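Local coordinates for protein peptidyl tryptophan dihydroxylase (Pseudomonas putida, PDB 7CTQ) that probably uses its bound FAD to dihydroxylate a peptide tryptophan, a step essential for building the tryptophylquinone cofactor of quinohemoprotein amine dehydrogenase, at residues V121-R126 against G254-R259; V377-Q382 against L427-V432. One frame throughout, in Å; residues are numbered along the deposited sequence.

Interaction 1: V121-R126 against G254-R259; sequences VGHGIR and GQDWIR
The imidazole of His123 points its NE2 corner at Asp256 and meets both the backbone carbonyl and the carboxylate of that residue. Its N-H gives a weak, bent hydrogen bond to the carbonyl, NE2 to Asp256 O 3.0 Å with an angle of 126° at the hydrogen. Asp256 OD1 lies equally close, 3.0 Å from His123 NE2, at the ring edge and near its plane, yet the carboxylate as a whole is turned 64° from the imidazole, so the two flat groups do not stack. With CG of His123 beside its backbone N and anti to its carbonyl carbon (chi1 -68°), the ring is carried across to the loop 254-256 that leads into strand 257-259. The carboxylate of Asp256 is shared: OD2 forms a salt bridge with Arg119, which probably keeps the negative charge in place beside the histidine. Trp257 adds only its first carbon, CB, 4.1 Å from His123 CE1; the indole then leads away and folds back over its own loop. Gly254 N lies 3.5 Å above the plane of that indole, over its centre, and also donates to Trp257 O at 2.8 Å. The histidine thus links strand 123-127 to the start of strand 257-259, which belongs to the same sheet but is not its neighbour there. Strand 123-127, paired with 108-119 and 132-135 in an antiparallel meander, sends His123 and Ile125 onto Leu138 of strand 137-140, while strand 257-259 forms an outer edge beside 137-140, with Ile258 packed against helix 285-294.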
ATOM      1  N   VAL A 121     -11.271 -11.508  27.200  1.00 82.39           N
ATOM      2  CA  VAL A 121     -12.558 -10.867  26.915  1.00 88.10           C
ATOM      3  C   VAL A 121     -12.455 -10.064  25.616  1.00 87.25           C
ATOM      4  O   VAL A 121     -12.884 -10.532  24.553  1.00 78.11           O
ATOM      5  CB  VAL A 121     -13.089 -10.017  28.099  1.00 90.05           C
ATOM      6  CG1 VAL A 121     -13.731 -10.920  29.145  1.00 82.89           C
ATOM      7  CG2 VAL A 121     -12.023  -9.135  28.766  1.00 87.07           C
ATOM      8  N   GLY A 122     -11.878  -8.864  25.680  1.00 83.55           N
ATOM      9  CA  GLY A 122     -11.560  -8.127  24.472  1.00 73.36           C
ATOM     10  C   GLY A 122     -10.182  -8.484  23.952  1.00 68.91           C
ATOM     11  O   GLY A 122      -9.853  -9.664  23.797  1.00 71.07           O
ATOM     12  N   HIS A 123      -9.359  -7.475  23.694  1.00 57.55           N
ATOM     13  CA  HIS A 123      -7.990  -7.677  23.249  1.00 68.73           C
ATOM     14  C   HIS A 123      -7.038  -7.329  24.381  1.00 71.69           C
ATOM     15  O   HIS A 123      -7.104  -6.228  24.936  1.00 64.31           O
ATOM     16  CB  HIS A 123      -7.682  -6.823  22.020  1.00 67.67           C
ATOM     17  CG  HIS A 123      -8.429  -7.250  20.800  1.00 60.65           C
ATOM     18  ND1 HIS A 123      -7.893  -8.106  19.864  1.00 59.34           N
ATOM     19  CD2 HIS A 123      -9.676  -6.951  20.371  1.00 60.07           C
ATOM     20  CE1 HIS A 123      -8.779  -8.318  18.909  1.00 54.91           C
ATOM     21  NE2 HIS A 123      -9.868  -7.626  19.191  1.00 58.36           N
ATOM     22  N   GLY A 124      -6.159  -8.267  24.720  1.00 70.32           N
ATOM     23  CA  GLY A 124      -5.159  -8.020  25.733  1.00 66.89           C
ATOM     24  C   GLY A 124      -3.810  -7.710  25.127  1.00 66.53           C
ATOM     25  O   GLY A 124      -3.039  -8.619  24.809  1.00 71.70           O
ATOM     26  N   ILE A 125      -3.513  -6.428  24.964  1.00 65.11           N
ATOM     27  CA  ILE A 125      -2.283  -5.986  24.318  1.00 61.48           C
ATOM     28  C   ILE A 125      -1.220  -5.814  25.388  1.00 75.15           C
ATOM     29  O   ILE A 125      -1.241  -4.843  26.151  1.00 71.27           O
ATOM     30  CB  ILE A 125      -2.488  -4.686  23.538  1.00 72.11           C
ATOM     31  CG1 ILE A 125      -3.894  -4.652  22.936  1.00 65.17           C
ATOM     32  CG2 ILE A 125      -1.413  -4.532  22.471  1.00 69.31           C
ATOM     33  CD1 ILE A 125      -4.148  -3.432  22.120  1.00 61.94           C
ATOM     34  N   ARG A 126      -0.277  -6.743  25.419  1.00 76.78           N
ATOM     35  CA  ARG A 126       0.770  -6.777  26.424  1.00 82.36           C
ATOM     36  C   ARG A 126       2.043  -6.207  25.809  1.00 74.31           C
ATOM     37  O   ARG A 126       2.487  -6.672  24.755  1.00 75.34           O
ATOM     38  CB  ARG A 126       0.950  -8.213  26.920  1.00 84.32           C
ATOM     39  CG  ARG A 126      -0.321  -8.721  27.629  1.00 85.05           C
ATOM     40  CD  ARG A 126      -0.461 -10.242  27.651  1.00 86.96           C
ATOM     41  NE  ARG A 126       0.271 -10.839  28.760  1.00 90.83           N
ATOM     42  CZ  ARG A 126       1.488 -11.359  28.654  1.00101.38           C
ATOM     43  NH1 ARG A 126       2.103 -11.372  27.477  1.00 86.84           N
ATOM     44  NH2 ARG A 126       2.088 -11.874  29.720  1.00107.14           N
ATOM     45  N   GLY A 254     -11.733  -9.145  11.221  1.00 41.56           N
ATOM     46  CA  GLY A 254     -12.495 -10.008  12.106  1.00 36.30           C
ATOM     47  C   GLY A 254     -13.702  -9.299  12.692  1.00 49.91           C
ATOM     48  O   GLY A 254     -14.056  -8.197  12.255  1.00 43.39           O
ATOM     49  N   GLN A 255     -14.349  -9.922  13.679  1.00 45.73           N
ATOM     50  CA  GLN A 255     -15.475  -9.281  14.354  1.00 47.41           C
ATOM     51  C   GLN A 255     -15.043  -8.027  15.102  1.00 36.03           C
ATOM     52  O   GLN A 255     -15.827  -7.082  15.242  1.00 42.53           O
ATOM     53  CB  GLN A 255     -16.130 -10.264  15.322  1.00 50.47           C
ATOM     54  CG  GLN A 255     -16.688 -11.494  14.650  1.00 55.81           C
ATOM     55  CD  GLN A 255     -17.726 -11.146  13.604  1.00 65.25           C
ATOM     56  OE1 GLN A 255     -17.512 -11.348  12.405  1.00 65.34           O
ATOM     57  NE2 GLN A 255     -18.865 -10.613  14.053  1.00 67.96           N
ATOM     58  N   ASP A 256     -13.805  -7.995  15.572  1.00 37.95           N
ATOM     59  CA  ASP A 256     -13.334  -6.894  16.400  1.00 46.26           C
ATOM     60  C   ASP A 256     -11.894  -6.546  16.073  1.00 38.79           C
ATOM     61  O   ASP A 256     -11.149  -6.089  16.945  1.00 45.98           O
ATOM     62  CB  ASP A 256     -13.466  -7.214  17.898  1.00 44.91           C
ATOM     63  CG  ASP A 256     -12.764  -8.514  18.298  1.00 55.18           C
ATOM     64  OD1 ASP A 256     -11.900  -9.013  17.542  1.00 59.88           O
ATOM     65  OD2 ASP A 256     -13.069  -9.037  19.393  1.00 63.73           O
ATOM     66  N   TRP A 257     -11.476  -6.763  14.829  1.00 36.02           N
ATOM     67  CA  TRP A 257     -10.124  -6.386  14.447  1.00 34.18           C
ATOM     68  C   TRP A 257     -10.062  -6.173  12.944  1.00 39.54           C
ATOM     69  O   TRP A 257     -10.935  -6.613  12.191  1.00 33.99           O
ATOM     70  CB  TRP A 257      -9.086  -7.425  14.892  1.00 32.84           C
ATOM     71  CG  TRP A 257      -9.218  -8.779  14.255  1.00 47.56           C
ATOM     72  CD1 TRP A 257      -9.959  -9.831  14.714  1.00 42.31           C
ATOM     73  CD2 TRP A 257      -8.574  -9.235  13.054  1.00 42.50           C
ATOM     74  NE1 TRP A 257      -9.819 -10.909  13.870  1.00 56.44           N
ATOM     75  CE2 TRP A 257      -8.979 -10.567  12.842  1.00 49.32           C
ATOM     76  CE3 TRP A 257      -7.706  -8.643  12.136  1.00 40.24           C
ATOM     77  CZ2 TRP A 257      -8.545 -11.315  11.752  1.00 43.60           C
ATOM     78  CZ3 TRP A 257      -7.276  -9.389  11.048  1.00 47.40           C
ATOM     79  CH2 TRP A 257      -7.699 -10.711  10.867  1.00 45.49           C
ATOM     80  N   ILE A 258      -9.005  -5.500  12.523  1.00 34.15           N
ATOM     81  CA  ILE A 258      -8.791  -5.241  11.107  1.00 38.17           C
ATOM     82  C   ILE A 258      -7.298  -5.072  10.895  1.00 34.40           C
ATOM     83  O   ILE A 258      -6.591  -4.545  11.759  1.00 42.56           O
ATOM     84  CB  ILE A 258      -9.605  -4.010  10.636  1.00 37.31           C
ATOM     85  CG1 ILE A 258      -9.709  -3.978   9.111  1.00 37.57           C
ATOM     86  CG2 ILE A 258      -9.019  -2.673  11.163  1.00 27.78           C
ATOM     87  CD1 ILE A 258     -10.569  -2.843   8.622  1.00 33.72           C
ATOM     88  N   ARG A 259      -6.810  -5.568   9.765  1.00 33.22           N
ATOM     89  CA  ARG A 259      -5.466  -5.272   9.303  1.00 33.75           C
ATOM     90  C   ARG A 259      -5.505  -4.188   8.231  1.00 37.85           C
ATOM     91  O   ARG A 259      -6.368  -4.200   7.345  1.00 34.03           O
ATOM     92  CB  ARG A 259      -4.785  -6.531   8.750  1.00 40.31           C
ATOM     93  CG  ARG A 259      -4.144  -7.395   9.828  1.00 40.90           C
ATOM     94  CD  ARG A 259      -3.908  -8.813   9.362  1.00 49.77           C
ATOM     95  NE  ARG A 259      -2.551  -9.000   8.866  1.00 57.29           N
ATOM     96  CZ  ARG A 259      -1.606  -9.671   9.515  1.00 41.50           C
ATOM     97  NH1 ARG A 259      -1.863 -10.218  10.691  1.00 51.97           N
ATOM     98  NH2 ARG A 259      -0.403  -9.799   8.979  1.00 49.28           N
TER

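Interaction 2: V377-Q382 against L427-V432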
ATOM      1  N   VAL A 377     -24.317  -3.630 -10.170  1.00 28.82           N
ATOM      2  CA  VAL A 377     -24.069  -4.234 -11.477  1.00 26.44           C
ATOM      3  C   VAL A 377     -22.607  -4.666 -11.530  1.00 29.70           C
ATOM      4  O   VAL A 377     -21.708  -3.830 -11.416  1.00 31.25           O
ATOM      5  CB  VAL A 377     -24.411  -3.272 -12.616  1.00 28.71           C
ATOM      6  CG1 VAL A 377     -24.108  -3.947 -13.956  1.00 26.97           C
ATOM      7  CG2 VAL A 377     -25.886  -2.855 -12.511  1.00 31.32           C
ATOM      8  N   VAL A 378     -22.376  -5.984 -11.659  1.00 26.31           N
ATOM      9  CA  VAL A 378     -21.036  -6.558 -11.689  1.00 28.23           C
ATOM     10  C   VAL A 378     -20.609  -6.680 -13.145  1.00 30.47           C
ATOM     11  O   VAL A 378     -21.349  -7.224 -13.972  1.00 31.97           O
ATOM     12  CB  VAL A 378     -21.003  -7.927 -10.990  1.00 30.07           C
ATOM     13  CG1 VAL A 378     -19.639  -8.631 -11.183  1.00 34.35           C
ATOM     14  CG2 VAL A 378     -21.326  -7.766  -9.493  1.00 32.59           C
ATOM     15  N   THR A 379     -19.432  -6.150 -13.459  1.00 32.71           N
ATOM     16  CA  THR A 379     -18.912  -6.125 -14.817  1.00 31.18           C
ATOM     17  C   THR A 379     -17.479  -6.647 -14.837  1.00 38.99           C
ATOM     18  O   THR A 379     -16.829  -6.804 -13.796  1.00 31.56           O
ATOM     19  CB  THR A 379     -18.930  -4.704 -15.403  1.00 35.42           C
ATOM     20  OG1 THR A 379     -17.863  -3.945 -14.822  1.00 35.59           O
ATOM     21  CG2 THR A 379     -20.271  -4.002 -15.163  1.00 32.99           C
ATOM     22  N   ALA A 380     -16.980  -6.878 -16.055  1.00 33.84           N
ATOM     23  CA  ALA A 380     -15.591  -7.287 -16.224  1.00 38.33           C
ATOM     24  C   ALA A 380     -14.634  -6.287 -15.580  1.00 32.84           C
ATOM     25  O   ALA A 380     -13.680  -6.679 -14.897  1.00 38.96           O
ATOM     26  CB  ALA A 380     -15.282  -7.451 -17.719  1.00 40.60           C
ATOM     27  N   ASP A 381     -14.880  -4.985 -15.772  1.00 33.99           N
ATOM     28  CA  ASP A 381     -13.977  -3.962 -15.262  1.00 39.87           C
ATOM     29  C   ASP A 381     -14.200  -3.670 -13.786  1.00 43.70           C
ATOM     30  O   ASP A 381     -13.285  -3.162 -13.129  1.00 34.04           O
ATOM     31  CB  ASP A 381     -14.124  -2.667 -16.067  1.00 47.24           C
ATOM     32  CG  ASP A 381     -13.180  -1.571 -15.598  1.00 65.31           C
ATOM     33  OD1 ASP A 381     -11.961  -1.841 -15.491  1.00 59.52           O
ATOM     34  OD2 ASP A 381     -13.663  -0.444 -15.325  1.00 66.27           O
ATOM     35  N   GLN A 382     -15.381  -3.984 -13.254  1.00 35.48           N
ATOM     36  CA  GLN A 382     -15.701  -3.772 -11.840  1.00 33.57           C
ATOM     37  C   GLN A 382     -16.183  -5.085 -11.230  1.00 30.36           C
ATOM     38  O   GLN A 382     -17.392  -5.308 -11.086  1.00 35.43           O
ATOM     39  CB  GLN A 382     -16.750  -2.670 -11.686  1.00 39.09           C
ATOM     40  CG  GLN A 382     -16.601  -1.521 -12.680  1.00 41.62           C
ATOM     41  CD  GLN A 382     -15.824  -0.357 -12.096  1.00 49.48           C
ATOM     42  OE1 GLN A 382     -15.558  -0.318 -10.897  1.00 54.69           O
ATOM     43  NE2 GLN A 382     -15.440   0.594 -12.947  1.00 61.27           N
ATOM     44  N   LEU A 427     -22.036   2.134 -22.703  1.00 31.36           N
ATOM     45  CA  LEU A 427     -21.093   1.983 -23.807  1.00 35.76           C
ATOM     46  C   LEU A 427     -19.777   1.412 -23.309  1.00 37.93           C
ATOM     47  O   LEU A 427     -19.219   0.480 -23.899  1.00 28.96           O
ATOM     48  CB  LEU A 427     -20.860   3.340 -24.460  1.00 36.19           C
ATOM     49  CG  LEU A 427     -20.653   3.385 -25.960  1.00 46.18           C
ATOM     50  CD1 LEU A 427     -22.011   3.301 -26.635  1.00 55.07           C
ATOM     51  CD2 LEU A 427     -19.922   4.663 -26.323  1.00 46.62           C
ATOM     52  N   GLU A 428     -19.268   1.970 -22.211  1.00 28.78           N
ATOM     53  CA  GLU A 428     -18.017   1.519 -21.643  1.00 28.60           C
ATOM     54  C   GLU A 428     -18.112   0.107 -21.101  1.00 30.01           C
ATOM     55  O   GLU A 428     -17.079  -0.550 -20.955  1.00 38.88           O
ATOM     56  CB  GLU A 428     -17.582   2.490 -20.548  1.00 30.87           C
ATOM     57  CG  GLU A 428     -17.195   3.852 -21.112  1.00 41.37           C
ATOM     58  CD  GLU A 428     -17.143   4.974 -20.071  1.00 50.46           C
ATOM     59  OE1 GLU A 428     -17.611   4.775 -18.923  1.00 53.78           O
ATOM     60  OE2 GLU A 428     -16.658   6.072 -20.423  1.00 45.92           O
ATOM     61  N   GLN A 429     -19.320  -0.382 -20.806  1.00 29.26           N
ATOM     62  CA  GLN A 429     -19.484  -1.749 -20.339  1.00 35.11           C
ATOM     63  C   GLN A 429     -19.774  -2.722 -21.477  1.00 29.34           C
ATOM     64  O   GLN A 429     -19.971  -3.916 -21.221  1.00 30.15           O
ATOM     65  CB  GLN A 429     -20.584  -1.829 -19.273  1.00 29.48           C
ATOM     66  CG  GLN A 429     -20.364  -0.881 -18.097  1.00 34.29           C
ATOM     67  CD  GLN A 429     -18.951  -0.935 -17.543  1.00 39.34           C
ATOM     68  OE1 GLN A 429     -18.392  -2.008 -17.346  1.00 39.69           O
ATOM     69  NE2 GLN A 429     -18.374   0.224 -17.279  1.00 46.51           N
ATOM     70  N   GLY A 430     -19.739  -2.259 -22.723  1.00 32.42           N
ATOM     71  CA  GLY A 430     -19.866  -3.150 -23.858  1.00 36.04           C
ATOM     72  C   GLY A 430     -21.248  -3.219 -24.474  1.00 33.25           C
ATOM     73  O   GLY A 430     -21.468  -4.041 -25.372  1.00 35.01           O
ATOM     74  N   LEU A 431     -22.190  -2.409 -24.005  1.00 34.85           N
ATOM     75  CA  LEU A 431     -23.512  -2.325 -24.619  1.00 38.53           C
ATOM     76  C   LEU A 431     -23.449  -1.203 -25.645  1.00 44.10           C
ATOM     77  O   LEU A 431     -23.603  -0.027 -25.308  1.00 47.06           O
ATOM     78  CB  LEU A 431     -24.598  -2.070 -23.581  1.00 34.17           C
ATOM     79  CG  LEU A 431     -25.994  -1.971 -24.214  1.00 40.81           C
ATOM     80  CD1 LEU A 431     -26.592  -3.352 -24.402  1.00 39.63           C
ATOM     81  CD2 LEU A 431     -26.922  -1.081 -23.411  1.00 41.96           C
ATOM     82  N   VAL A 432     -23.208  -1.559 -26.898  1.00 42.46           N
ATOM     83  CA  VAL A 432     -23.010  -0.534 -27.924  1.00 58.74           C
ATOM     84  C   VAL A 432     -24.047  -0.644 -29.043  1.00 55.55           C
ATOM     85  O   VAL A 432     -25.133  -1.192 -28.844  1.00 60.79           O
ATOM     86  CB  VAL A 432     -21.580  -0.605 -28.496  1.00 57.18           C
ATOM     87  CG1 VAL A 432     -21.246   0.678 -29.245  1.00 59.66           C
ATOM     88  CG2 VAL A 432     -20.564  -0.868 -27.370  1.00 57.27           C
TER
HETATM   89  O   HOH W   1     -16.356  -4.121 -17.872  1.00 36.55           O
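Thr379 and Gln429 meet through their polar ends, the hydroxyl of one facing the amide oxygen of the other. Among the direct hydrogen bonds, Thr379 OG1 donates weakly to Gln429 OE1 at 3.2 Å, the two side chains crossing at about a right angle. The same hydroxyl is an acceptor as well, taking Gln382 N at 2.9 Å with an angle of 142° at the hydrogen. Thr379 OG1 stands between the backbone N and the carbonyl carbon (chi1 75°), a setting from which it can serve both partners. Accepting from the amide three residues on makes this an ST motif, and it shapes the turn that follows strand 370-378; the backbone bond from Thr379 N to Gln382 O, 3.2 Å, closes the same turn. Gln429 comes from the end of helix 416-428, which finishes in a Schellman motif with Gly430 at positive phi. A bend at chi2 of Gln429 (-48°) brings its amide to the threonine. By water, one molecule accepts from Asp381 N at 2.7 Å and donates to Gln429 OE1 at 3.0 Å, giving that oxygen a second donor. A valine in place of Thr379 would probably leave Gln382 N without its side-chain acceptor and Gln429 OE1 with only the water of its two donors described here. Van der Waals contact is slight: the methyl Thr379 CG2 lies 4.1 Å from Gln429 CD. Trp425, in the last turns of the same helix, also touches Thr379 and Val377.

In the fold
Both segments of interaction 1 come earlier in the chain than either segment of interaction 2. Their centres are 39 Å apart and their nearest atoms about 20 Å. Interaction 1 belongs to the sheet that includes strands 8-11 and 31-35, consistent with the Rossmann-type FAD-binding fold of flavoprotein monooxygenases; the side chain of Trp257 is about 13 Å from the bound FAD. Interaction 2 lies in the C-terminal part, where the two-stranded hairpin 359-367/370-378 meets the final helix, 416-428. They share no sheet or helix; long helix 299-327 comes between them in sequence. Interaction 1 is thus a link within the sheet of the part that probably binds FAD, and interaction 2 one between the chain's end and the turn after the hairpin.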